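Penicillin-binding protein PbpB (Mycobacterium tuberculosis, PDB 6KGU) synthesises cross-linked peptidoglycan from lipid intermediates during mycobacterial cell-wall formation and is inactivated by beta-lactam antibiotics, which its transpeptidase domain binds. Local coordinates at residues F31-A37 with E121-Q127; N136-G140 with L149-D153; T354-L358 with P408-I412; L390-T394 with V510-M514; R443-R447 with I501-P507. One frame throughout, in Å; residues are numbered along the deposited sequence.

Contact 1. Residues F31-A37 with E121-Q127; sequences FTIEARA and ERQDLRQ
Strands 31-36 and 122-127 run antiparallel, their short axes 4.3 Å apart at closest and 142° between their directions. F31, I33 and A35 form hydrogen-bonded pairs with Q127, L125 and Q123. Both bonds of the I33-L125 pair are nearly straight, with L125 N giving its hydrogen to I33 O at 2.7 Å.

On the face of T32, E34 and R36 the side chains are polar, as suits an exposed surface. R122, extended with CG anti to its backbone N (chi1 -176°), brings NH2 to 2.7 Å from E34 OE2, a salt bridge whose hydrogen bond is weak; the carboxylate and guanidinium planes stand 83° apart. E34 OE1 also pairs with R36 NH1, and D124 OD1 lies 3.2 Å above the R122 guanidinium, attracted by charge alone. R126 NH1 donates to T32 OG1 at 2.8 Å.

The face of F31, I33 and A35 mixes apolar side chains with the glutamines Q123 and Q127. Q127 CB sits over the F31 ring, 3.8 Å from its centroid, in a CH-pi contact, and A35 CB meets L125 CD1 at 3.5 Å. This is an antiparallel strand pair at the edge of the mixed sheet, in the family's N-terminal dimerisation region, with 122-127 outermost.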
# COMPACT_ATOMS: atom_id res chain seq x y z
N PHE A 31 10.88 -6.46 -23.85
CA PHE A 31 11.64 -5.94 -24.98
C PHE A 31 11.28 -6.75 -26.22
O PHE A 31 10.74 -7.86 -26.12
CB PHE A 31 13.15 -5.98 -24.71
CG PHE A 31 13.72 -7.37 -24.63
CD1 PHE A 31 14.17 -8.02 -25.77
CD2 PHE A 31 13.85 -8.01 -23.41
CE1 PHE A 31 14.70 -9.29 -25.70
CE2 PHE A 31 14.38 -9.29 -23.33
CZ PHE A 31 14.81 -9.93 -24.47
N THR A 32 11.60 -6.19 -27.38
CA THR A 32 11.18 -6.76 -28.66
C THR A 32 12.38 -7.34 -29.40
O THR A 32 13.48 -6.78 -29.36
CB THR A 32 10.48 -5.69 -29.50
OG1 THR A 32 9.23 -5.37 -28.89
CG2 THR A 32 10.25 -6.17 -30.93
N ILE A 33 12.18 -8.49 -30.03
CA ILE A 33 13.16 -9.06 -30.96
C ILE A 33 12.51 -9.20 -32.33
O ILE A 33 11.31 -9.44 -32.46
CB ILE A 33 13.72 -10.43 -30.49
CG1 ILE A 33 12.69 -11.54 -30.76
CG2 ILE A 33 14.12 -10.37 -29.04
CD1 ILE A 33 13.02 -12.90 -30.12
N GLU A 34 13.33 -9.04 -33.36
CA GLU A 34 12.85 -9.21 -34.73
C GLU A 34 12.82 -10.68 -35.10
O GLU A 34 13.77 -11.42 -34.83
CB GLU A 34 13.73 -8.45 -35.71
CG GLU A 34 13.25 -7.05 -36.01
CD GLU A 34 13.92 -6.48 -37.25
OE1 GLU A 34 14.10 -7.22 -38.24
OE2 GLU A 34 14.26 -5.27 -37.23
N ALA A 35 11.73 -11.11 -35.72
CA ALA A 35 11.64 -12.45 -36.26
C ALA A 35 10.94 -12.37 -37.61
O ALA A 35 10.74 -11.29 -38.17
CB ALA A 35 10.93 -13.41 -35.30
N ARG A 36 10.54 -13.53 -38.14
CA ARG A 36 9.91 -13.60 -39.44
C ARG A 36 8.75 -14.59 -39.42
O ARG A 36 8.73 -15.53 -38.63
CB ARG A 36 10.92 -13.99 -40.53
CG ARG A 36 11.42 -12.81 -41.35
CD ARG A 36 12.56 -12.09 -40.65
NE ARG A 36 12.55 -10.66 -40.93
CZ ARG A 36 13.56 -9.84 -40.65
NH1 ARG A 36 13.47 -8.55 -40.94
NH2 ARG A 36 14.66 -10.32 -40.09
N ALA A 37 7.78 -14.34 -40.30
CA ALA A 37 6.64 -15.23 -40.47
C ALA A 37 6.68 -15.92 -41.83
O ALA A 37 7.30 -15.42 -42.77
CB ALA A 37 5.35 -14.46 -40.30
N GLU A 121 5.99 -10.73 -43.75
CA GLU A 121 7.10 -11.61 -43.40
C GLU A 121 7.81 -11.18 -42.12
O GLU A 121 8.06 -12.01 -41.24
CB GLU A 121 8.09 -11.71 -44.56
CG GLU A 121 9.19 -12.72 -44.27
CD GLU A 121 9.85 -13.24 -45.52
OE1 GLU A 121 10.58 -12.46 -46.17
OE2 GLU A 121 9.65 -14.43 -45.85
N ARG A 122 8.18 -9.91 -42.00
CA ARG A 122 8.80 -9.46 -40.76
C ARG A 122 7.78 -9.50 -39.63
O ARG A 122 6.62 -9.13 -39.81
CB ARG A 122 9.38 -8.05 -40.90
CG ARG A 122 10.12 -7.58 -39.65
CD ARG A 122 10.65 -6.17 -39.80
NE ARG A 122 11.38 -5.71 -38.63
CZ ARG A 122 11.02 -4.66 -37.89
NH1 ARG A 122 9.94 -3.97 -38.22
NH2 ARG A 122 11.74 -4.29 -36.84
N GLN A 123 8.22 -9.96 -38.46
CA GLN A 123 7.33 -10.13 -37.32
C GLN A 123 8.12 -9.88 -36.05
O GLN A 123 9.07 -10.61 -35.75
CB GLN A 123 6.73 -11.54 -37.32
CG GLN A 123 5.66 -11.78 -36.28
CD GLN A 123 5.33 -13.26 -36.13
OE1 GLN A 123 6.19 -14.12 -36.35
NE2 GLN A 123 4.09 -13.56 -35.77
N ASP A 124 7.74 -8.85 -35.30
CA ASP A 124 8.42 -8.49 -34.07
C ASP A 124 7.82 -9.27 -32.91
O ASP A 124 6.60 -9.31 -32.75
CB ASP A 124 8.30 -6.99 -33.82
CG ASP A 124 9.28 -6.18 -34.64
OD1 ASP A 124 9.85 -6.73 -35.61
OD2 ASP A 124 9.49 -4.99 -34.33
N LEU A 125 8.68 -9.90 -32.10
CA LEU A 125 8.26 -10.74 -30.98
C LEU A 125 8.55 -10.02 -29.67
O LEU A 125 9.70 -9.68 -29.38
CB LEU A 125 8.98 -12.08 -31.00
CG LEU A 125 8.94 -12.88 -32.30
CD1 LEU A 125 9.68 -14.19 -32.12
CD2 LEU A 125 7.49 -13.11 -32.72
N ARG A 126 7.51 -9.82 -28.87
CA ARG A 126 7.67 -9.23 -27.54
C ARG A 126 8.17 -10.30 -26.57
O ARG A 126 7.65 -11.42 -26.55
CB ARG A 126 6.35 -8.64 -27.06
CG ARG A 126 6.50 -7.63 -25.94
CD ARG A 126 7.33 -6.42 -26.40
NE ARG A 126 7.19 -5.28 -25.51
CZ ARG A 126 8.01 -4.23 -25.48
NH1 ARG A 126 9.04 -4.18 -26.31
NH2 ARG A 126 7.79 -3.23 -24.62
N GLN A 127 9.19 -9.96 -25.78
CA GLN A 127 9.81 -10.88 -24.84
C GLN A 127 9.56 -10.41 -23.42
O GLN A 127 9.74 -9.23 -23.12
CB GLN A 127 11.32 -10.96 -25.08
CG GLN A 127 11.69 -11.31 -26.50
CD GLN A 127 11.22 -12.69 -26.87
OE1 GLN A 127 10.36 -12.86 -27.73
NE2 GLN A 127 11.78 -13.69 -26.22
O HOH W 1 12.12 -3.25 -27.15

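Contact 2. Residues N136-G140 with L149-D153; sequences NVVGG and LGLED
V137 and L151 meet through both backbone and side chain where the end of helix 135-138 abuts the beginning of the helix around 150-154. Two good hydrogen bonds join the segments: L151 N donates to V137 O at 3.0 Å, in the carbonyl plane, and E152 N to V138 O, also at 3.0 Å. The last carbonyls of one helix thus receive amide hydrogens from the first turn of the next, and each end satisfies polar groups that its own helix leaves over.

Two weaker bonds follow. G140 and L149 form an antiparallel hydrogen-bonded pair, with G140 N to L149 O at 3.3 Å and L149 N to G140 O at 3.5 Å. Between these bonds the glycines come together, G139 CA lying 3.7 Å from G150 CA. Both have positive phi, and a side chain on either would collide with the opposite backbone, so glycine suits both places. G139 CA also directs a C-H toward L149 O.

The apolar contact is small. V137 and L151 lie side by side, pointing the same way, with CG1 of V137 3.7 Å from CD1 of L151. With CG anti to its carbonyl carbon (chi1 -72°), L151 also passes over V137 O, its CG only 3.3 Å away. E152 touches the carbonyls of V138 and G140 through its methylenes, while its buried carboxylate is held by R18, R126 and the hydroxyl of Y128.

Around this junction, V138 and E152 rest on strand 28-36, whereas V137 and L151 pack against L358 from the transpeptidase region.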
# COMPACT_ATOMS: atom_id res chain seq x y z
N ASN A 136 1.41 -7.55 -13.38
CA ASN A 136 0.27 -6.69 -13.00
C ASN A 136 0.49 -5.25 -13.44
O ASN A 136 -0.47 -4.54 -13.76
CB ASN A 136 0.06 -6.76 -11.48
CG ASN A 136 1.36 -6.56 -10.70
OD1 ASN A 136 2.36 -7.25 -10.93
ND2 ASN A 136 1.35 -5.60 -9.78
N VAL A 137 1.75 -4.81 -13.44
CA VAL A 137 2.13 -3.45 -13.85
C VAL A 137 2.43 -3.39 -15.34
O VAL A 137 1.87 -2.56 -16.06
CB VAL A 137 3.34 -2.99 -12.99
CG1 VAL A 137 4.04 -1.80 -13.62
CG2 VAL A 137 2.89 -2.67 -11.54
N VAL A 138 3.27 -4.31 -15.81
CA VAL A 138 3.78 -4.27 -17.18
C VAL A 138 2.66 -4.50 -18.19
O VAL A 138 2.56 -3.79 -19.20
CB VAL A 138 4.92 -5.30 -17.36
CG1 VAL A 138 5.21 -5.55 -18.85
CG2 VAL A 138 6.17 -4.87 -16.62
N GLY A 139 1.83 -5.52 -17.95
CA GLY A 139 0.78 -5.88 -18.88
C GLY A 139 1.21 -6.88 -19.94
O GLY A 139 2.12 -7.68 -19.71
N GLY A 140 0.57 -6.83 -21.11
CA GLY A 140 0.86 -7.73 -22.20
C GLY A 140 0.61 -7.09 -23.56
O GLY A 140 0.12 -5.96 -23.67
N LEU A 149 -2.85 -4.63 -22.50
CA LEU A 149 -3.28 -4.13 -21.19
C LEU A 149 -2.04 -3.72 -20.41
O LEU A 149 -0.90 -3.86 -20.88
CB LEU A 149 -4.13 -5.18 -20.44
CG LEU A 149 -3.44 -6.41 -19.84
CD1 LEU A 149 -4.43 -7.24 -19.03
CD2 LEU A 149 -2.76 -7.27 -20.88
N GLY A 150 -2.26 -3.18 -19.21
CA GLY A 150 -1.14 -2.73 -18.41
C GLY A 150 -0.44 -1.52 -19.03
O GLY A 150 -0.99 -0.81 -19.87
N LEU A 151 0.81 -1.31 -18.59
CA LEU A 151 1.59 -0.20 -19.12
C LEU A 151 1.88 -0.36 -20.62
O LEU A 151 2.11 0.64 -21.31
CB LEU A 151 2.91 -0.06 -18.36
CG LEU A 151 2.85 0.48 -16.93
CD1 LEU A 151 4.25 0.64 -16.38
CD2 LEU A 151 2.11 1.81 -16.86
N GLU A 152 1.90 -1.59 -21.13
CA GLU A 152 2.07 -1.78 -22.57
C GLU A 152 0.99 -1.05 -23.34
O GLU A 152 1.23 -0.48 -24.41
CB GLU A 152 2.04 -3.27 -22.94
CG GLU A 152 3.20 -4.10 -22.42
CD GLU A 152 4.41 -4.09 -23.34
OE1 GLU A 152 4.66 -3.06 -24.02
OE2 GLU A 152 5.12 -5.11 -23.37
N ASP A 153 -0.22 -1.06 -22.79
CA ASP A 153 -1.35 -0.37 -23.40
C ASP A 153 -1.34 1.12 -23.07
O ASP A 153 -1.35 1.96 -23.97
CB ASP A 153 -2.66 -1.01 -22.95
CG ASP A 153 -3.86 -0.34 -23.53
OD1 ASP A 153 -3.89 -0.15 -24.76
OD2 ASP A 153 -4.79 -0.03 -22.77

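Contact 3. Residues T354-L358 with P408-I412; sequences TGVGL and PPRII
The R410 guanidinium and the backbone oxygen of T354 make the main polar link between two irregular segments, while V356, L358 and I411 supply the tightly packed part. There, L358 crosses I411 at about a right angle, its CG 3.8 Å from CG2 of I411. V356 turns CG2, anti to its backbone N, toward I411 CB and P409 O. Beta-branched and leucine side chains fill this buried end well, and V233 of strand 233-238 and L151 of helix 150-154 lie close by. The ring of P409 packs across T354, its CD 3.9 Å from T354 CB, and meets L391 of helix 390-401. The backbones are joined by a hydrogen bond from I411 N to V356 O, 3.3 Å and in the carbonyl plane.

The other side is more open and uses water. The R410 backbone turns its side chain away from 354-358, but a bend at chi2 (-70°) returns the guanidinium over G355. NH1 donates to T354 O at 2.9 Å and to P409 O, in both cases from above the carbonyl plane. G355 O lies over one guanidinium face, too poorly angled for a bond. One water joins R410 NH2 to T354 O; another takes a hydrogen from I412 N and donates to V356 O at 2.7 Å. G355 and G357, both exposed, have positive phi, which glycine accommodates readily.

The chemistry implies a division of labour: a positive guanidinium gathers the carbonyl oxygens of two loops, probably polarising them, while V356, L358 and I411 pack the buried end through apolar contacts.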
# COMPACT_ATOMS: atom_id res chain seq x y z
N THR A 354 -3.82 8.96 -6.77
CA THR A 354 -2.47 9.41 -6.51
C THR A 354 -1.82 10.03 -7.74
O THR A 354 -0.88 10.81 -7.58
CB THR A 354 -1.59 8.25 -6.02
OG1 THR A 354 -1.44 7.31 -7.09
CG2 THR A 354 -2.19 7.56 -4.79
N GLY A 355 -2.28 9.68 -8.94
CA GLY A 355 -1.54 10.01 -10.15
C GLY A 355 -0.30 9.17 -10.37
O GLY A 355 0.65 9.64 -11.02
N VAL A 356 -0.28 7.93 -9.87
CA VAL A 356 0.94 7.11 -9.90
C VAL A 356 1.39 6.78 -11.32
O VAL A 356 2.56 6.43 -11.54
CB VAL A 356 0.70 5.81 -9.08
CG1 VAL A 356 -0.47 5.02 -9.66
CG2 VAL A 356 1.96 4.95 -9.04
N GLY A 357 0.50 6.90 -12.31
CA GLY A 357 0.88 6.55 -13.67
C GLY A 357 0.55 5.12 -14.05
O GLY A 357 1.27 4.52 -14.86
N LEU A 358 -0.49 4.54 -13.48
CA LEU A 358 -0.91 3.19 -13.80
C LEU A 358 -2.37 3.20 -14.24
O LEU A 358 -3.18 3.91 -13.63
CB LEU A 358 -0.74 2.25 -12.58
CG LEU A 358 0.71 1.90 -12.19
CD1 LEU A 358 0.80 1.27 -10.80
CD2 LEU A 358 1.32 0.99 -13.24
N PRO A 408 3.26 11.93 -3.36
CA PRO A 408 2.42 11.00 -4.12
C PRO A 408 3.27 9.97 -4.85
O PRO A 408 4.28 10.32 -5.49
CB PRO A 408 1.67 11.91 -5.09
CG PRO A 408 1.60 13.24 -4.35
CD PRO A 408 2.95 13.34 -3.68
N PRO A 409 2.93 8.69 -4.74
CA PRO A 409 3.78 7.65 -5.33
C PRO A 409 3.79 7.72 -6.84
O PRO A 409 2.81 8.10 -7.47
CB PRO A 409 3.14 6.35 -4.83
CG PRO A 409 1.75 6.72 -4.49
CD PRO A 409 1.77 8.13 -4.03
N ARG A 410 4.92 7.31 -7.42
CA ARG A 410 5.10 7.28 -8.86
C ARG A 410 5.81 5.98 -9.22
O ARG A 410 6.66 5.50 -8.47
CB ARG A 410 5.95 8.49 -9.36
CG ARG A 410 5.31 9.86 -9.16
CD ARG A 410 4.14 10.01 -10.10
NE ARG A 410 3.49 11.32 -10.05
CZ ARG A 410 2.41 11.61 -9.32
NH1 ARG A 410 1.85 10.68 -8.54
NH2 ARG A 410 1.89 12.84 -9.38
N ILE A 411 5.46 5.44 -10.38
CA ILE A 411 6.07 4.20 -10.85
C ILE A 411 6.88 4.39 -12.12
O ILE A 411 7.68 3.50 -12.47
CB ILE A 411 5.02 3.09 -11.03
CG1 ILE A 411 5.71 1.70 -11.08
CG2 ILE A 411 4.21 3.32 -12.29
CD1 ILE A 411 4.83 0.55 -10.63
N ILE A 412 6.70 5.50 -12.83
CA ILE A 412 7.53 5.84 -13.99
C ILE A 412 8.68 6.70 -13.48
O ILE A 412 8.46 7.80 -12.98
CB ILE A 412 6.74 6.60 -15.06
CG1 ILE A 412 5.37 5.96 -15.31
CG2 ILE A 412 7.56 6.65 -16.34
CD1 ILE A 412 5.45 4.57 -15.84
O HOH W 2 -0.25 13.82 -7.97
O HOH W 3 4.76 7.49 -12.58

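Contact 4. Residues L390-T394 with V510-M514; sequences LLQMT and VIGIM
V510 begins the contact with T394, its CG1 lying 3.6 Å from T394 O and 4.0 Å from T394 CG2 as the two side chains slide past each other in opposite directions. Helix 390-394 here crosses strand 510-514 with 142° between their directions, their short axes 7.9 Å apart at closest.

I511 points away, toward helix 531-544 on the far side of the sheet. G512 is the centre of the contact. T394 OG1 comes within 3.3 Å of its CA, where a side chain would collide with that hydroxyl, so glycine lets the helix settle close to the strand. The T394 hydroxyl is itself satisfied within the helix: chi1 of -51° places OG1 beside the backbone N, and OG1 donates to L390 O at 2.8 Å. T394 N reaches the same oxygen from the opposite face of its plane.

I513 also turns away, but its backbone is covered. The CD1 methyl of L390 touches I513 N and the carbonyl carbon of G512, each at 3.7 Å, and the CE methyl of M393, brought round by a bend at chi3, rests at 3.7 Å from I513 O. The M393 side chain lies about 10 Å from that of S269, the probable acylated serine. The CB of M514 adds a looser touch on L390 CD1.

Strand and helix are therefore held by apolar packing around a glycine, with the one buried hydroxyl paired inside its own helix.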
# COMPACT_ATOMS: atom_id res chain seq x y z
N LEU A 390 -4.87 -0.09 -1.71
CA LEU A 390 -3.62 -0.44 -1.06
C LEU A 390 -2.57 0.64 -1.26
O LEU A 390 -1.80 0.96 -0.33
CB LEU A 390 -3.11 -1.78 -1.60
CG LEU A 390 -1.91 -2.35 -0.81
CD1 LEU A 390 -2.25 -2.40 0.66
CD2 LEU A 390 -1.51 -3.76 -1.31
N LEU A 391 -2.50 1.22 -2.46
CA LEU A 391 -1.49 2.25 -2.72
C LEU A 391 -1.75 3.50 -1.88
O LEU A 391 -0.82 4.09 -1.32
CB LEU A 391 -1.45 2.60 -4.21
CG LEU A 391 -0.43 3.67 -4.60
CD1 LEU A 391 1.00 3.22 -4.27
CD2 LEU A 391 -0.57 4.03 -6.08
N GLN A 392 -3.02 3.94 -1.83
CA GLN A 392 -3.39 5.06 -0.97
C GLN A 392 -3.04 4.78 0.50
O GLN A 392 -2.50 5.64 1.20
CB GLN A 392 -4.89 5.34 -1.09
CG GLN A 392 -5.29 6.03 -2.38
CD GLN A 392 -6.79 6.21 -2.47
OE1 GLN A 392 -7.54 5.35 -2.02
NE2 GLN A 392 -7.22 7.33 -3.06
N MET A 393 -3.41 3.59 0.98
CA MET A 393 -3.10 3.22 2.36
C MET A 393 -1.60 3.32 2.62
O MET A 393 -1.16 3.96 3.58
CB MET A 393 -3.60 1.79 2.64
CG MET A 393 -3.38 1.29 4.06
SD MET A 393 -3.78 -0.47 4.20
CE MET A 393 -2.15 -1.21 4.06
N THR A 394 -0.81 2.69 1.75
CA THR A 394 0.64 2.75 1.88
C THR A 394 1.15 4.19 1.76
O THR A 394 2.11 4.57 2.44
CB THR A 394 1.28 1.85 0.81
OG1 THR A 394 0.67 0.56 0.88
CG2 THR A 394 2.76 1.70 1.05
N VAL A 510 8.45 1.68 3.13
CA VAL A 510 7.07 1.67 3.61
C VAL A 510 6.39 0.49 2.94
O VAL A 510 6.47 0.34 1.72
CB VAL A 510 6.36 3.00 3.30
CG1 VAL A 510 5.02 3.08 4.00
CG2 VAL A 510 7.26 4.18 3.68
N ILE A 511 5.74 -0.35 3.74
CA ILE A 511 5.19 -1.61 3.27
C ILE A 511 3.71 -1.66 3.61
O ILE A 511 3.35 -1.53 4.79
CB ILE A 511 5.92 -2.81 3.87
CG1 ILE A 511 7.41 -2.78 3.47
CG2 ILE A 511 5.23 -4.12 3.40
CD1 ILE A 511 8.29 -3.68 4.30
N GLY A 512 2.86 -1.86 2.60
CA GLY A 512 1.43 -2.06 2.82
C GLY A 512 0.98 -3.40 2.27
O GLY A 512 1.38 -3.80 1.18
N ILE A 513 0.12 -4.08 3.03
CA ILE A 513 -0.30 -5.45 2.72
C ILE A 513 -1.81 -5.54 2.93
O ILE A 513 -2.34 -4.95 3.88
CB ILE A 513 0.41 -6.50 3.61
CG1 ILE A 513 1.92 -6.52 3.36
CG2 ILE A 513 -0.17 -7.93 3.42
CD1 ILE A 513 2.68 -7.09 4.55
N MET A 514 -2.50 -6.30 2.08
CA MET A 514 -3.90 -6.61 2.33
C MET A 514 -4.16 -8.07 1.96
O MET A 514 -3.65 -8.57 0.97
CB MET A 514 -4.86 -5.68 1.57
CG MET A 514 -6.32 -5.94 1.91
SD MET A 514 -7.07 -7.26 0.90
CE MET A 514 -7.42 -6.34 -0.59

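Contact 5. Residues R443-R447 with I501-P507; sequences RQMLR and IATADNP
This is a partly buried helix-to-turn contact in the transpeptidase domain, of the fold shared with serine beta-lactamases. The C-terminal part of helix 436-445 and the residues after it pack on the turn between strands 493-502 and 509-516.

A504 is central: its small CB fits among the side chains of R443, Q444 and R447, 4.1 Å from R443 CB and 3.8 Å from Q444 NE2. R447 lays CD at 4.0 Å from the same methyl, while its NH1 donates to Q444 OE1 on a lone pair, which fixes the rotation of that amide. Q444 NE2 also reaches Q471, and through a water it is linked to A504 O.

The turn is shaped by a cis peptide bond before T503, whose OG1 donates to D505 OD1 at 2.8 Å.

Arginine suits position 443 because its flat end can serve several partners. NH1 makes a salt bridge with D403, and a water connects NH2, weakly, with D505 O. P507 crosses the side chain at about a right angle and sets its CG 3.4 Å above one guanidinium face, offset toward the rim. A bend at chi3 (-57°) directs R443 NE to A504 O at 2.7 Å, in the carbonyl plane on a lone pair.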
# COMPACT_ATOMS: atom_id res chain seq x y z
N ARG A 443 5.54 7.71 14.47
CA ARG A 443 6.39 6.55 14.17
C ARG A 443 6.82 5.82 15.44
O ARG A 443 6.78 4.59 15.50
CB ARG A 443 7.65 6.98 13.40
CG ARG A 443 7.44 7.47 12.00
CD ARG A 443 8.72 7.36 11.15
NE ARG A 443 9.88 8.05 11.69
CZ ARG A 443 10.25 9.29 11.35
NH1 ARG A 443 9.51 10.00 10.52
NH2 ARG A 443 11.34 9.83 11.86
N GLN A 444 7.27 6.58 16.45
CA GLN A 444 7.68 5.94 17.70
C GLN A 444 6.51 5.25 18.38
O GLN A 444 6.64 4.12 18.85
CB GLN A 444 8.32 6.97 18.63
CG GLN A 444 9.73 7.38 18.21
CD GLN A 444 10.71 6.21 18.20
OE1 GLN A 444 10.70 5.37 19.10
NE2 GLN A 444 11.54 6.14 17.18
N MET A 445 5.34 5.92 18.42
CA MET A 445 4.15 5.32 19.00
C MET A 445 3.80 4.00 18.34
O MET A 445 3.47 3.03 19.01
CB MET A 445 2.95 6.28 18.88
CG MET A 445 2.67 7.14 20.08
SD MET A 445 0.97 7.77 20.11
CE MET A 445 0.89 8.59 18.51
N LEU A 446 3.83 3.96 17.01
CA LEU A 446 3.42 2.75 16.30
C LEU A 446 4.45 1.62 16.45
O LEU A 446 4.17 0.50 15.99
CB LEU A 446 3.17 3.07 14.82
CG LEU A 446 1.97 4.00 14.55
CD1 LEU A 446 1.80 4.26 13.05
CD2 LEU A 446 0.68 3.43 15.14
N ARG A 447 5.59 1.87 17.09
CA ARG A 447 6.45 0.77 17.53
C ARG A 447 5.73 -0.12 18.55
O ARG A 447 6.03 -1.31 18.65
CB ARG A 447 7.75 1.29 18.15
CG ARG A 447 8.72 1.92 17.15
CD ARG A 447 9.94 2.51 17.88
NE ARG A 447 10.73 1.49 18.57
CZ ARG A 447 11.69 1.75 19.46
NH1 ARG A 447 12.01 3.00 19.78
NH2 ARG A 447 12.34 0.75 20.02
N ILE A 501 6.60 0.72 8.61
CA ILE A 501 7.74 1.54 8.21
C ILE A 501 9.00 0.86 8.72
O ILE A 501 9.06 0.47 9.90
CB ILE A 501 7.62 2.97 8.77
CG1 ILE A 501 6.36 3.67 8.21
CG2 ILE A 501 8.88 3.78 8.49
CD1 ILE A 501 5.95 4.95 8.97
N ALA A 502 9.98 0.68 7.84
CA ALA A 502 11.31 0.20 8.23
C ALA A 502 12.35 1.31 7.98
O ALA A 502 12.63 1.64 6.82
CB ALA A 502 11.67 -1.05 7.45
N THR A 503 12.88 1.94 9.02
CA THR A 503 12.47 1.79 10.41
C THR A 503 12.01 3.14 10.96
O THR A 503 12.10 4.16 10.29
CB THR A 503 13.61 1.30 11.29
OG1 THR A 503 14.64 2.29 11.24
CG2 THR A 503 14.16 -0.02 10.80
N ALA A 504 11.58 3.14 12.23
CA ALA A 504 11.07 4.37 12.83
C ALA A 504 12.16 5.42 12.97
O ALA A 504 11.92 6.61 12.75
CB ALA A 504 10.45 4.07 14.19
N ASP A 505 13.37 5.00 13.35
CA ASP A 505 14.42 5.97 13.56
C ASP A 505 15.12 6.34 12.26
O ASP A 505 15.70 7.43 12.18
CB ASP A 505 15.43 5.44 14.57
CG ASP A 505 16.10 4.16 14.10
OD1 ASP A 505 15.40 3.18 13.74
OD2 ASP A 505 17.34 4.14 14.04
N ASN A 506 15.04 5.48 11.25
CA ASN A 506 15.59 5.77 9.93
C ASN A 506 14.66 5.20 8.86
O ASN A 506 14.87 4.09 8.35
CB ASN A 506 17.00 5.20 9.79
CG ASN A 506 17.66 5.61 8.49
OD1 ASN A 506 17.22 6.54 7.83
ND2 ASN A 506 18.71 4.90 8.12
N PRO A 507 13.61 5.94 8.49
CA PRO A 507 12.65 5.42 7.50
C PRO A 507 13.30 5.24 6.14
O PRO A 507 13.81 6.20 5.54
CB PRO A 507 11.55 6.48 7.48
CG PRO A 507 11.63 7.11 8.85
CD PRO A 507 13.12 7.18 9.12
O HOH W 4 14.10 9.34 13.07
O HOH W 5 11.08 8.23 15.31

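In the fold
From the N terminus, contact 1 pairs the edge strand 122-127 with 28-36, closing a long loop that is mostly unmodelled. Contact 2 follows at once and closes a short one; R126 and E152 bridge the two by a salt bridge. Contact 2 then packs through V137 and L151 against L358 and I411 of contact 3, joining the N-terminal region to the transpeptidase domain. Contact 3 closes the loop from 358 to 408, which contains helix 390-401, so it crosses contact 4; L391 touches T354, V356 and P409 there. Contact 5 falls within the span of contact 4. The two reach neighbouring strands, 493-502 and 509-516, in the catalytic domain's central sheet.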